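Local structure of adhesion G-protein coupled receptor G6 (Danio rerio, 6V55) at residues N23-S28 and F50-A55; Y60-V65 and D71-G76; A206-L211 and F269-R274; G223-G228 and S283-L288. The protein is an adhesion G protein-coupled receptor, probably acting in myelination, with a multidomain, calcium-binding extracellular region. All blocks are in the same frame, centred on the assembly; numbering follows the deposited sequence.

Contact 1. Residues N23-S28 and F50-A55; sequences NDYPPS and FELEEA. With CA (calcium ion), chain C.
Y25 reaches across to the 50-55 segment with its phenol end, which sits against the backbone where L52 gives way to E53. The backbone N of E53 points at Y25 OH, with E53 N 3.3 Å from Y25 OH and the N-H at 157°; this is a weak hydrogen bond. Beside it, L52 CG lies 3.8 Å from Y25 OH, and L52 CD1 comes within 4.1 Å of Y25 CE2; the two side chains cross at about a right angle. E51 O approaches the same CE2 edge, close to the ring plane. Y25 holds CG between its backbone N and carbonyl carbon (chi1 46°), and this sends the ring inward from the loop. The hydroxyl also hydrogen-bonds D61, a calcium ligand, while F95 meets the ring edge-to-face, so the tyrosine is held both at its tip and along its ring. With CG opposite its backbone N (chi1 170°) and the chain extended beyond, E53 delivers OE1 to the calcium ion. Its OE2 makes a salt bridge with K477, far along the chain. D61, D98, the backbone O atoms of S100 and V101, and a water whose O is 2.6 Å from the calcium ion complete the coordination. Y25 thus works from the second shell, touching one ligand and the backbone of another, in a site characteristic of calcium-binding CUB domains.

Contact 2. Residues Y60-V65 and D71-G76; sequences YDRVVV and DAKFCG. With CA (calcium ion), chain C.
K73 overlaps the guanidinium group of R62, its CD lying 3.8 Å above the plane and over the centre. The two cationic ends run close, R62 NH2 3.8 Å from K73 NZ, and each side chain takes a backbone carbonyl nearby: K73 NZ that of G57, R62 NE that of C58. Those acceptors probably ease the repulsion. Next along this face, V64 CG1 rests 3.7 Å from D71 OD1, which accepts hydrogen bonds from S335 OG and the backbone N of G336. On the reverse face F74 leans on V65, with F74 CE2 3.8 Å from V65 CG2; putting F74 CG opposite the carbonyl carbon (chi1 -62°) swings the ring toward the valine. Backbone bonds pair V63 with F74 and V65 with A72. V63 N to F74 O is short and nearly straight (2.8 Å, 173°), whereas the return bond from F74 N is weak. Just before the strand, D61 grips the calcium ion with both carboxylate oxygens, one of them also bonded to Y25, and C75 is disulfide-bonded to C58. The antiparallel hairpin 62-66/71-74 borders its sheet, 71-74 outermost and 90-96 flanking 62-66, while V63, V65 and F74 pack on strand 41-51 of the facing sheet.

Contact 3. Residues A206-L211 and F269-R274; sequences ATMKPL and FIYNFR
M208 and Y271 meet at about a right angle, the methionine running up to the root of the tyrosine side chain, not to its ring face. M208 CE is 3.5 Å from Y271 CB, and M208 SD is 3.6 Å from the same carbon. The sulfur therefore sees the ring at a slant: M208 SD lies 5.3 Å from the ring centroid of Y271 and 58° off the ring normal, an oblique Met-aromatic contact. A bend at the last torsion of the methionine (chi3 117°) turns the methyl group along the backbone of the opposite segment, where it passes the I270 carbonyl carbon and comes 4.1 Å from F269 CB. Only this one side chain of 206-211 makes the contact, through carbon and sulfur, without a hydrogen bond. Y271 carries CG opposite its backbone N (chi1 170°), which directs the ring past the methionine and leaves CB as its point of touch. Its hydroxyl hydrogen-bonds the carbonyl of R118, K121 makes a cation-pi contact with the ring, and W299 meets it with planes nearly perpendicular. Further on, R274 NE hydrogen-bonds N272 O at 3.2 Å, with the acceptor in the guanidinium plane although the donor stands above the carbonyl plane. N272 and R274 are further tied to the carbonyls of C290 and T289. Strands 209-216 and 268-276 are not direct neighbours: strand 145-154 runs between them, and M208 bridges across it over A153. All three strands belong to one antiparallel sheet of the pentraxin-like, concanavalin-type beta sandwich.

Contact 4. Residues G223-G228 and S283-L288; sequences GVYFEG and SELSAL. Unlike the reference sequence in segment 223-228: E227 (reference Gly).
A short helical turn, 282-286, lies against one sheet of the pentraxin-like beta sandwich here, and L285 on that turn meets Y225 of strand 221-226. A helix resting on a sheet is also a feature of classical pentraxins, though this one is a brief, weakly bonded turn. The two side chains run past each other in opposite directions, side by side. L285 CB lies 3.8 Å from Y225 CD2, and the leucine's CD1 branch continues down toward the root of the tyrosine, reaching 4.1 Å from Y225 CB. L285 CG stands opposite the carbonyl carbon (chi1 -83°), which carries the branch back along the strand while the tyrosine ring extends the other way, up toward S286. Over one face of that ring sits the carbonyl oxygen of L285, 4.0 Å above the plane of Y225 and displaced toward the rim. No hydrogen bond links strand and turn, so the join rests on van der Waals packing, with L285 buried and Y225 still partly open to solvent. On the sheet itself Y225 is backed by C212 of strand 209-216, through backbone hydrogen bonding and side-chain contact. S286 marks the outer limit, its CA 4.5 Å from Y225 OH. The turn also has a small internal tie: the S286 hydroxyl donates to the backbone carbonyl of S283, with OG 3.2 Å from S283 O.

Contacts 1 and 2 share the CUB domain and one calcium ion: E53 coordinates it from the first, D61 from the second, and backbone bonding between L52 and G76 joins them directly. Contact 1 is the buried one, polar around the metal; contact 2 is partly buried, a ladder of backbone bonds with K73 and V64 on one face and a wholly apolar set, V63, V65, A72 and F74, on the other. Contacts 3 and 4, more than 40 Å away between centres, belong to the pentraxin-like domain and are partly buried apolar packing. They reach neighbouring strands 209-216 and 221-226, and the K209-E227 salt bridge links them, E227 being a departure from the reference sequence.

Contact 1. Residues N23-S28 and F50-A55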
loop_
_atom_site.group_PDB
_atom_site.type_symbol
_atom_site.label_atom_id
_atom_site.label_comp_id
_atom_site.label_asym_id
_atom_site.label_seq_id
_atom_site.Cartn_x
_atom_site.Cartn_y
_atom_site.Cartn_z
ATOM N N ASN A 23 -2.500 -15.377 -4.687
ATOM C CA ASN A 23 -2.298 -15.245 -6.127
ATOM C C ASN A 23 -1.903 -13.801 -6.421
ATOM O O ASN A 23 -1.780 -12.972 -5.515
ATOM C CB ASN A 23 -3.550 -15.649 -6.907
ATOM C CG ASN A 23 -4.165 -16.953 -6.411
ATOM O OD1 ASN A 23 -5.303 -16.966 -5.921
ATOM N ND2 ASN A 23 -3.430 -18.059 -6.558
ATOM N N ASP A 24 -1.719 -13.466 -7.694
ATOM C CA ASP A 24 -1.232 -12.140 -8.027
ATOM C C ASP A 24 -2.332 -11.097 -7.878
ATOM O O ASP A 24 -3.520 -11.370 -8.097
ATOM C CB ASP A 24 -0.693 -12.072 -9.457
ATOM C CG ASP A 24 0.503 -12.985 -9.705
ATOM O OD1 ASP A 24 0.809 -13.134 -10.908
ATOM O OD2 ASP A 24 1.133 -13.532 -8.752
ATOM N N TYR A 25 -1.914 -9.884 -7.505
ATOM C CA TYR A 25 -2.827 -8.761 -7.429
ATOM C C TYR A 25 -3.293 -8.370 -8.832
ATOM O O TYR A 25 -2.655 -8.728 -9.824
ATOM C CB TYR A 25 -2.165 -7.585 -6.707
ATOM C CG TYR A 25 -0.752 -7.192 -7.086
ATOM C CD1 TYR A 25 -0.490 -6.450 -8.231
ATOM C CD2 TYR A 25 0.305 -7.480 -6.241
ATOM C CE1 TYR A 25 0.803 -6.062 -8.554
ATOM C CE2 TYR A 25 1.598 -7.099 -6.546
ATOM C CZ TYR A 25 1.837 -6.379 -7.704
ATOM O OH TYR A 25 3.122 -5.984 -8.021
ATOM N N PRO A 26 -4.440 -7.702 -8.959
ATOM C CA PRO A 26 -4.845 -7.232 -10.280
ATOM C C PRO A 26 -4.045 -5.993 -10.643
ATOM O O PRO A 26 -3.414 -5.384 -9.764
ATOM C CB PRO A 26 -6.348 -6.938 -10.101
ATOM C CG PRO A 26 -6.742 -7.682 -8.839
ATOM C CD PRO A 26 -5.546 -7.565 -7.987
ATOM N N PRO A 27 -3.993 -5.607 -11.917
ATOM C CA PRO A 27 -3.410 -4.308 -12.258
ATOM C C PRO A 27 -4.288 -3.153 -11.788
ATOM O O PRO A 27 -5.449 -3.340 -11.404
ATOM C CB PRO A 27 -3.338 -4.332 -13.787
ATOM C CG PRO A 27 -3.694 -5.679 -14.220
ATOM C CD PRO A 27 -4.421 -6.340 -13.120
ATOM N N SER A 28 -3.688 -1.945 -11.814
ATOM C CA SER A 28 -4.363 -0.653 -11.628
ATOM C C SER A 28 -5.108 -0.531 -10.300
ATOM O O SER A 28 -6.178 0.074 -10.208
ATOM C CB SER A 28 -5.282 -0.362 -12.795
ATOM O OG SER A 28 -4.637 -0.797 -13.964
ATOM N N PHE A 50 5.874 -10.331 1.252
ATOM C CA PHE A 50 5.902 -9.121 0.412
ATOM C C PHE A 50 6.675 -9.421 -0.862
ATOM O O PHE A 50 7.902 -9.611 -0.795
ATOM C CB PHE A 50 6.560 -7.926 1.149
ATOM C CG PHE A 50 6.590 -6.625 0.358
ATOM C CD1 PHE A 50 7.694 -6.275 -0.446
ATOM C CD2 PHE A 50 5.555 -5.710 0.483
ATOM C CE1 PHE A 50 7.717 -5.090 -1.161
ATOM C CE2 PHE A 50 5.584 -4.514 -0.205
ATOM C CZ PHE A 50 6.669 -4.206 -1.027
ATOM N N GLU A 51 6.004 -9.358 -2.015
ATOM C CA GLU A 51 6.695 -9.361 -3.299
ATOM C C GLU A 51 5.955 -8.444 -4.262
ATOM O O GLU A 51 4.811 -8.726 -4.629
ATOM C CB GLU A 51 6.799 -10.772 -3.879
ATOM C CG GLU A 51 7.494 -10.826 -5.246
ATOM C CD GLU A 51 7.328 -12.171 -5.983
ATOM O OE1 GLU A 51 6.282 -12.863 -5.815
ATOM O OE2 GLU A 51 8.265 -12.526 -6.743
ATOM N N LEU A 52 6.604 -7.356 -4.674
ATOM C CA LEU A 52 6.052 -6.445 -5.666
ATOM C C LEU A 52 6.956 -6.417 -6.890
ATOM O O LEU A 52 8.092 -6.898 -6.862
ATOM C CB LEU A 52 5.903 -5.034 -5.098
ATOM C CG LEU A 52 4.486 -4.600 -4.737
ATOM C CD1 LEU A 52 3.966 -5.457 -3.609
ATOM C CD2 LEU A 52 4.507 -3.163 -4.312
ATOM N N GLU A 53 6.420 -5.870 -7.976
ATOM C CA GLU A 53 7.201 -5.616 -9.182
ATOM C C GLU A 53 8.290 -4.598 -8.870
ATOM O O GLU A 53 8.004 -3.528 -8.328
ATOM C CB GLU A 53 6.283 -5.104 -10.286
ATOM C CG GLU A 53 7.010 -4.594 -11.485
ATOM C CD GLU A 53 6.088 -4.017 -12.562
ATOM O OE1 GLU A 53 4.932 -3.647 -12.264
ATOM O OE2 GLU A 53 6.533 -3.920 -13.730
ATOM N N GLU A 54 9.543 -4.940 -9.142
ATOM C CA GLU A 54 10.617 -4.027 -8.785
ATOM C C GLU A 54 10.810 -2.958 -9.860
ATOM O O GLU A 54 10.578 -3.202 -11.048
ATOM C CB GLU A 54 11.923 -4.786 -8.531
ATOM C CG GLU A 54 12.854 -4.032 -7.539
ATOM C CD GLU A 54 14.203 -4.700 -7.330
ATOM O OE1 GLU A 54 14.926 -4.307 -6.378
ATOM O OE2 GLU A 54 14.519 -5.635 -8.105
ATOM N N ALA A 55 11.193 -1.756 -9.421
ATOM C CA ALA A 55 11.532 -0.648 -10.304
ATOM C C ALA A 55 12.428 0.331 -9.559
ATOM O O ALA A 55 12.388 0.429 -8.329
ATOM C CB ALA A 55 10.296 0.090 -10.803
HETATM CA CA CA C . 2.488 -3.805 -12.238
HETATM O O HOH W 1 -0.052 -4.101 -12.133
#

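Contact 2. Residues Y60-V65 and D71-G76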
loop_
_atom_site.group_PDB
_atom_site.type_symbol
_atom_site.label_atom_id
_atom_site.label_comp_id
_atom_site.label_asym_id
_atom_site.label_seq_id
_atom_site.Cartn_x
_atom_site.Cartn_y
_atom_site.Cartn_z
ATOM N N TYR A 60 6.791 1.621 -10.642
ATOM C CA TYR A 60 5.826 0.740 -11.302
ATOM C C TYR A 60 4.738 0.343 -10.307
ATOM O O TYR A 60 3.642 0.909 -10.351
ATOM C CB TYR A 60 6.510 -0.495 -11.890
ATOM C CG TYR A 60 7.396 -0.227 -13.106
ATOM C CD1 TYR A 60 7.331 0.975 -13.789
ATOM C CD2 TYR A 60 8.294 -1.193 -13.563
ATOM C CE1 TYR A 60 8.146 1.220 -14.882
ATOM C CE2 TYR A 60 9.108 -0.956 -14.654
ATOM C CZ TYR A 60 9.024 0.246 -15.310
ATOM O OH TYR A 60 9.816 0.490 -16.410
ATOM N N ASP A 61 5.003 -0.610 -9.411
ATOM C CA ASP A 61 4.105 -0.884 -8.298
ATOM C C ASP A 61 4.804 -0.481 -7.019
ATOM O O ASP A 61 5.976 -0.805 -6.835
ATOM C CB ASP A 61 3.732 -2.365 -8.186
ATOM C CG ASP A 61 3.221 -2.954 -9.487
ATOM O OD1 ASP A 61 2.856 -2.162 -10.375
ATOM O OD2 ASP A 61 3.189 -4.203 -9.620
ATOM N N ARG A 62 4.097 0.185 -6.109
ATOM C CA ARG A 62 4.714 0.580 -4.846
ATOM C C ARG A 62 3.724 0.421 -3.701
ATOM O O ARG A 62 2.509 0.499 -3.892
ATOM C CB ARG A 62 5.242 2.029 -4.888
ATOM C CG ARG A 62 4.184 3.087 -5.084
ATOM C CD ARG A 62 4.736 4.501 -4.841
ATOM N NE ARG A 62 5.816 4.853 -5.761
ATOM C CZ ARG A 62 6.209 6.096 -6.051
ATOM N NH1 ARG A 62 5.618 7.160 -5.497
ATOM N NH2 ARG A 62 7.204 6.271 -6.920
ATOM N N VAL A 63 4.261 0.165 -2.513
ATOM C CA VAL A 63 3.529 0.258 -1.255
ATOM C C VAL A 63 4.120 1.435 -0.499
ATOM O O VAL A 63 5.342 1.506 -0.349
ATOM C CB VAL A 63 3.641 -1.031 -0.424
ATOM C CG1 VAL A 63 3.138 -0.827 1.008
ATOM C CG2 VAL A 63 2.856 -2.114 -1.076
ATOM N N VAL A 64 3.266 2.366 -0.046
ATOM C CA VAL A 64 3.670 3.490 0.803
ATOM C C VAL A 64 3.184 3.228 2.228
ATOM O O VAL A 64 2.003 2.924 2.430
ATOM C CB VAL A 64 3.099 4.816 0.269
ATOM C CG1 VAL A 64 3.436 5.961 1.205
ATOM C CG2 VAL A 64 3.625 5.108 -1.138
ATOM N N VAL A 65 4.081 3.319 3.217
ATOM C CA VAL A 65 3.709 3.229 4.635
ATOM C C VAL A 65 3.811 4.618 5.255
ATOM O O VAL A 65 4.897 5.211 5.296
ATOM C CB VAL A 65 4.584 2.238 5.415
ATOM C CG1 VAL A 65 4.115 2.172 6.869
ATOM C CG2 VAL A 65 4.545 0.863 4.772
ATOM N N ASP A 71 7.053 8.891 5.685
ATOM C CA ASP A 71 6.392 8.448 4.470
ATOM C C ASP A 71 7.455 7.667 3.719
ATOM O O ASP A 71 8.497 8.239 3.382
ATOM C CB ASP A 71 5.903 9.664 3.670
ATOM C CG ASP A 71 5.122 9.301 2.412
ATOM O OD1 ASP A 71 5.715 8.807 1.419
ATOM O OD2 ASP A 71 3.897 9.557 2.401
ATOM N N ALA A 72 7.249 6.378 3.460
ATOM C CA ALA A 72 8.267 5.644 2.734
ATOM C C ALA A 72 7.651 4.672 1.739
ATOM O O ALA A 72 6.683 3.979 2.068
ATOM C CB ALA A 72 9.169 4.896 3.691
ATOM N N LYS A 73 8.243 4.594 0.538
ATOM C CA LYS A 73 7.772 3.720 -0.532
ATOM C C LYS A 73 8.592 2.436 -0.579
ATOM O O LYS A 73 9.769 2.425 -0.230
ATOM C CB LYS A 73 7.817 4.418 -1.892
ATOM C CG LYS A 73 9.132 5.101 -2.225
ATOM C CD LYS A 73 9.126 5.734 -3.609
ATOM C CE LYS A 73 10.447 6.479 -3.864
ATOM N NZ LYS A 73 10.529 7.064 -5.263
ATOM N N PHE A 74 7.950 1.342 -0.999
ATOM C CA PHE A 74 8.539 0.006 -0.981
ATOM C C PHE A 74 8.083 -0.768 -2.215
ATOM O O PHE A 74 6.915 -0.691 -2.606
ATOM C CB PHE A 74 8.116 -0.803 0.259
ATOM C CG PHE A 74 8.542 -0.215 1.575
ATOM C CD1 PHE A 74 9.746 -0.605 2.169
ATOM C CD2 PHE A 74 7.724 0.694 2.247
ATOM C CE1 PHE A 74 10.145 -0.082 3.398
ATOM C CE2 PHE A 74 8.114 1.233 3.476
ATOM C CZ PHE A 74 9.332 0.839 4.053
ATOM N N CYS A 75 8.996 -1.532 -2.812
ATOM C CA CYS A 75 8.647 -2.506 -3.839
ATOM C C CYS A 75 9.686 -3.617 -3.814
ATOM O O CYS A 75 10.545 -3.660 -2.931
ATOM C CB CYS A 75 8.592 -1.890 -5.230
ATOM S SG CYS A 75 10.109 -1.012 -5.672
ATOM N N GLY A 76 9.627 -4.484 -4.823
ATOM C CA GLY A 76 10.555 -5.599 -4.903
ATOM C C GLY A 76 10.300 -6.575 -3.773
ATOM O O GLY A 76 9.153 -6.948 -3.496
HETATM CA CA CA C . 2.488 -3.805 -12.238
HETATM O O HOH W 1 -0.052 -4.101 -12.133
#

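Contact 3. Residues A206-L211 and F269-R274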
loop_
_atom_site.group_PDB
_atom_site.type_symbol
_atom_site.label_atom_id
_atom_site.label_comp_id
_atom_site.label_asym_id
_atom_site.label_seq_id
_atom_site.Cartn_x
_atom_site.Cartn_y
_atom_site.Cartn_z
ATOM N N ALA A 206 10.370 22.017 38.990
ATOM C CA ALA A 206 9.565 21.441 37.923
ATOM C C ALA A 206 10.411 20.808 36.829
ATOM O O ALA A 206 9.845 20.283 35.858
ATOM C CB ALA A 206 8.648 22.499 37.323
ATOM N N THR A 207 11.739 20.878 36.950
ATOM C CA THR A 207 12.632 20.030 36.171
ATOM C C THR A 207 12.762 18.676 36.869
ATOM O O THR A 207 12.937 18.609 38.095
ATOM C CB THR A 207 14.006 20.685 36.015
ATOM O OG1 THR A 207 13.836 22.038 35.593
ATOM C CG2 THR A 207 14.876 19.932 34.974
ATOM N N MET A 208 12.655 17.601 36.092
ATOM C CA MET A 208 12.811 16.279 36.667
ATOM C C MET A 208 14.265 16.003 37.010
ATOM O O MET A 208 15.184 16.398 36.285
ATOM C CB MET A 208 12.324 15.205 35.717
ATOM C CG MET A 208 10.870 15.250 35.461
ATOM S SD MET A 208 10.378 13.580 35.128
ATOM C CE MET A 208 9.267 13.320 36.475
ATOM N N LYS A 209 14.466 15.284 38.114
ATOM C CA LYS A 209 15.794 14.864 38.481
ATOM C C LYS A 209 15.669 13.493 39.130
ATOM O O LYS A 209 14.690 13.236 39.855
ATOM C CB LYS A 209 16.482 15.856 39.430
ATOM C CG LYS A 209 17.653 16.613 38.799
ATOM C CD LYS A 209 18.448 17.377 39.854
ATOM C CE LYS A 209 17.604 18.477 40.501
ATOM N NZ LYS A 209 18.390 19.313 41.468
ATOM N N PRO A 210 16.602 12.580 38.841
ATOM C CA PRO A 210 16.569 11.257 39.472
ATOM C C PRO A 210 17.025 11.285 40.927
ATOM O O PRO A 210 17.835 12.116 41.347
ATOM C CB PRO A 210 17.529 10.429 38.600
ATOM C CG PRO A 210 18.466 11.427 37.998
ATOM C CD PRO A 210 17.657 12.676 37.808
ATOM N N LEU A 211 16.470 10.346 41.697
ATOM C CA LEU A 211 16.683 10.232 43.136
ATOM C C LEU A 211 16.535 8.770 43.536
ATOM O O LEU A 211 15.492 8.163 43.270
ATOM C CB LEU A 211 15.677 11.089 43.920
ATOM C CG LEU A 211 15.669 10.816 45.434
ATOM C CD1 LEU A 211 17.022 11.175 46.064
ATOM C CD2 LEU A 211 14.528 11.550 46.146
ATOM N N PHE A 269 4.659 15.731 38.963
ATOM C CA PHE A 269 4.963 14.631 38.053
ATOM C C PHE A 269 5.954 13.649 38.680
ATOM O O PHE A 269 6.868 14.053 39.402
ATOM C CB PHE A 269 5.598 15.143 36.750
ATOM C CG PHE A 269 4.714 15.982 35.881
ATOM C CD1 PHE A 269 5.304 16.827 34.938
ATOM C CD2 PHE A 269 3.326 15.909 35.956
ATOM C CE1 PHE A 269 4.539 17.593 34.098
ATOM C CE2 PHE A 269 2.542 16.684 35.120
ATOM C CZ PHE A 269 3.154 17.526 34.181
ATOM N N ILE A 270 5.808 12.357 38.347
ATOM C CA ILE A 270 6.805 11.329 38.649
ATOM C C ILE A 270 7.061 10.476 37.405
ATOM O O ILE A 270 6.244 10.403 36.481
ATOM C CB ILE A 270 6.396 10.453 39.862
ATOM C CG1 ILE A 270 7.611 9.953 40.664
ATOM C CG2 ILE A 270 5.440 9.353 39.458
ATOM C CD1 ILE A 270 7.265 9.160 41.909
ATOM N N TYR A 271 8.245 9.862 37.370
ATOM C CA TYR A 271 8.705 9.148 36.184
ATOM C C TYR A 271 9.695 8.087 36.629
ATOM O O TYR A 271 10.497 8.344 37.527
ATOM C CB TYR A 271 9.356 10.109 35.162
ATOM C CG TYR A 271 10.071 9.446 33.997
ATOM C CD1 TYR A 271 11.468 9.545 33.836
ATOM C CD2 TYR A 271 9.351 8.730 33.058
ATOM C CE1 TYR A 271 12.119 8.920 32.745
ATOM C CE2 TYR A 271 9.973 8.109 31.980
ATOM C CZ TYR A 271 11.358 8.198 31.822
ATOM O OH TYR A 271 11.972 7.563 30.743
ATOM N N ASN A 272 9.602 6.900 36.008
ATOM C CA ASN A 272 10.578 5.799 36.121
ATOM C C ASN A 272 10.700 5.231 37.547
ATOM O O ASN A 272 11.800 4.944 38.036
ATOM C CB ASN A 272 11.947 6.193 35.553
ATOM C CG ASN A 272 12.626 5.030 34.874
ATOM O OD1 ASN A 272 11.982 4.018 34.571
ATOM N ND2 ASN A 272 13.927 5.146 34.648
ATOM N N PHE A 273 9.549 5.015 38.195
ATOM C CA PHE A 273 9.519 4.477 39.554
ATOM C C PHE A 273 9.828 2.982 39.523
ATOM O O PHE A 273 9.080 2.194 38.929
ATOM C CB PHE A 273 8.158 4.729 40.207
ATOM C CG PHE A 273 8.125 4.453 41.700
ATOM C CD1 PHE A 273 7.793 3.185 42.196
ATOM C CD2 PHE A 273 8.379 5.467 42.597
ATOM C CE1 PHE A 273 7.764 2.933 43.551
ATOM C CE2 PHE A 273 8.340 5.221 43.963
ATOM C CZ PHE A 273 8.029 3.951 44.438
ATOM N N ARG A 274 10.913 2.593 40.189
ATOM C CA ARG A 274 11.368 1.210 40.215
ATOM C C ARG A 274 11.769 0.824 41.639
ATOM O O ARG A 274 12.138 1.673 42.450
ATOM C CB ARG A 274 12.548 0.984 39.245
ATOM C CG ARG A 274 12.295 1.301 37.759
ATOM C CD ARG A 274 13.599 1.586 37.012
ATOM N NE ARG A 274 14.105 2.940 37.241
ATOM C CZ ARG A 274 15.369 3.315 37.025
ATOM N NH1 ARG A 274 16.259 2.429 36.572
ATOM N NH2 ARG A 274 15.747 4.575 37.273
#

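Contact 4. Residues G223-G228 and S283-L288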
loop_
_atom_site.group_PDB
_atom_site.type_symbol
_atom_site.label_atom_id
_atom_site.label_comp_id
_atom_site.label_asym_id
_atom_site.label_seq_id
_atom_site.Cartn_x
_atom_site.Cartn_y
_atom_site.Cartn_z
ATOM N N GLY A 223 20.847 4.950 52.303
ATOM C CA GLY A 223 21.681 5.534 51.267
ATOM C C GLY A 223 20.816 6.483 50.426
ATOM O O GLY A 223 19.627 6.243 50.272
ATOM N N VAL A 224 21.428 7.570 49.973
ATOM C CA VAL A 224 20.763 8.546 49.107
ATOM C C VAL A 224 21.672 8.789 47.907
ATOM O O VAL A 224 22.864 9.073 48.077
ATOM C CB VAL A 224 20.467 9.869 49.841
ATOM C CG1 VAL A 224 19.894 10.902 48.889
ATOM C CG2 VAL A 224 19.480 9.655 50.965
ATOM N N TYR A 225 21.122 8.657 46.702
ATOM C CA TYR A 225 21.797 9.074 45.480
ATOM C C TYR A 225 21.023 10.243 44.871
ATOM O O TYR A 225 19.848 10.097 44.514
ATOM C CB TYR A 225 21.917 7.899 44.511
ATOM C CG TYR A 225 22.978 8.048 43.454
ATOM C CD1 TYR A 225 22.723 8.778 42.285
ATOM C CD2 TYR A 225 24.231 7.445 43.608
ATOM C CE1 TYR A 225 23.686 8.920 41.305
ATOM C CE2 TYR A 225 25.207 7.571 42.627
ATOM C CZ TYR A 225 24.925 8.313 41.477
ATOM O OH TYR A 225 25.874 8.460 40.491
ATOM N N PHE A 226 21.690 11.397 44.758
ATOM C CA PHE A 226 21.106 12.640 44.262
ATOM C C PHE A 226 22.252 13.510 43.763
ATOM O O PHE A 226 23.232 13.708 44.494
ATOM C CB PHE A 226 20.342 13.356 45.369
ATOM C CG PHE A 226 19.380 14.428 44.906
ATOM C CD1 PHE A 226 18.708 15.147 45.860
ATOM C CD2 PHE A 226 19.095 14.709 43.564
ATOM C CE1 PHE A 226 17.801 16.132 45.544
ATOM C CE2 PHE A 226 18.174 15.690 43.211
ATOM C CZ PHE A 226 17.513 16.418 44.237
ATOM N N GLU A 227 22.106 14.022 42.529
ATOM C CA GLU A 227 23.029 14.956 41.876
ATOM C C GLU A 227 24.447 14.383 41.752
ATOM O O GLU A 227 25.430 15.093 41.965
ATOM C CB GLU A 227 23.027 16.318 42.587
ATOM C CG GLU A 227 21.783 17.155 42.248
ATOM C CD GLU A 227 21.786 18.545 42.877
ATOM O OE1 GLU A 227 20.694 19.164 42.966
ATOM O OE2 GLU A 227 22.878 19.009 43.284
ATOM N N GLY A 228 24.558 13.089 41.411
ATOM C CA GLY A 228 25.841 12.456 41.141
ATOM C C GLY A 228 26.597 11.956 42.353
ATOM O O GLY A 228 27.530 11.149 42.197
ATOM N N SER A 283 29.044 1.954 43.698
ATOM C CA SER A 283 29.532 1.372 42.452
ATOM C C SER A 283 28.387 0.785 41.619
ATOM O O SER A 283 28.331 0.984 40.397
ATOM C CB SER A 283 30.577 0.311 42.790
ATOM O OG SER A 283 31.170 -0.250 41.631
ATOM N N GLU A 284 27.444 0.098 42.277
ATOM C CA GLU A 284 26.258 -0.426 41.599
ATOM C C GLU A 284 25.291 0.685 41.206
ATOM O O GLU A 284 24.577 0.560 40.205
ATOM C CB GLU A 284 25.552 -1.441 42.500
ATOM C CG GLU A 284 24.586 -2.383 41.800
ATOM C CD GLU A 284 24.320 -3.634 42.618
ATOM O OE1 GLU A 284 25.108 -3.914 43.550
ATOM O OE2 GLU A 284 23.327 -4.335 42.331
ATOM N N LEU A 285 25.258 1.778 41.962
ATOM C CA LEU A 285 24.366 2.877 41.623
ATOM C C LEU A 285 24.898 3.742 40.480
ATOM O O LEU A 285 24.143 4.565 39.946
ATOM C CB LEU A 285 24.095 3.741 42.873
ATOM C CG LEU A 285 22.999 3.275 43.848
ATOM C CD1 LEU A 285 23.045 4.020 45.153
ATOM C CD2 LEU A 285 21.618 3.418 43.233
ATOM N N SER A 286 26.169 3.574 40.088
ATOM C CA SER A 286 26.765 4.346 38.999
ATOM C C SER A 286 26.683 3.637 37.651
ATOM O O SER A 286 26.768 4.306 36.613
ATOM C CB SER A 286 28.227 4.692 39.335
ATOM O OG SER A 286 29.135 3.716 38.852
ATOM N N ALA A 287 26.505 2.307 37.643
ATOM C CA ALA A 287 26.171 1.537 36.447
ATOM C C ALA A 287 24.664 1.374 36.264
ATOM O O ALA A 287 24.212 0.389 35.660
ATOM C CB ALA A 287 26.851 0.167 36.493
ATOM N N LEU A 288 23.877 2.319 36.773
ATOM C CA LEU A 288 22.419 2.255 36.768
ATOM C C LEU A 288 21.907 3.251 35.738
ATOM O O LEU A 288 21.838 4.459 36.002
ATOM C CB LEU A 288 21.843 2.552 38.150
ATOM C CG LEU A 288 20.402 2.091 38.377
ATOM C CD1 LEU A 288 20.430 0.615 38.622
ATOM C CD2 LEU A 288 19.718 2.825 39.525
#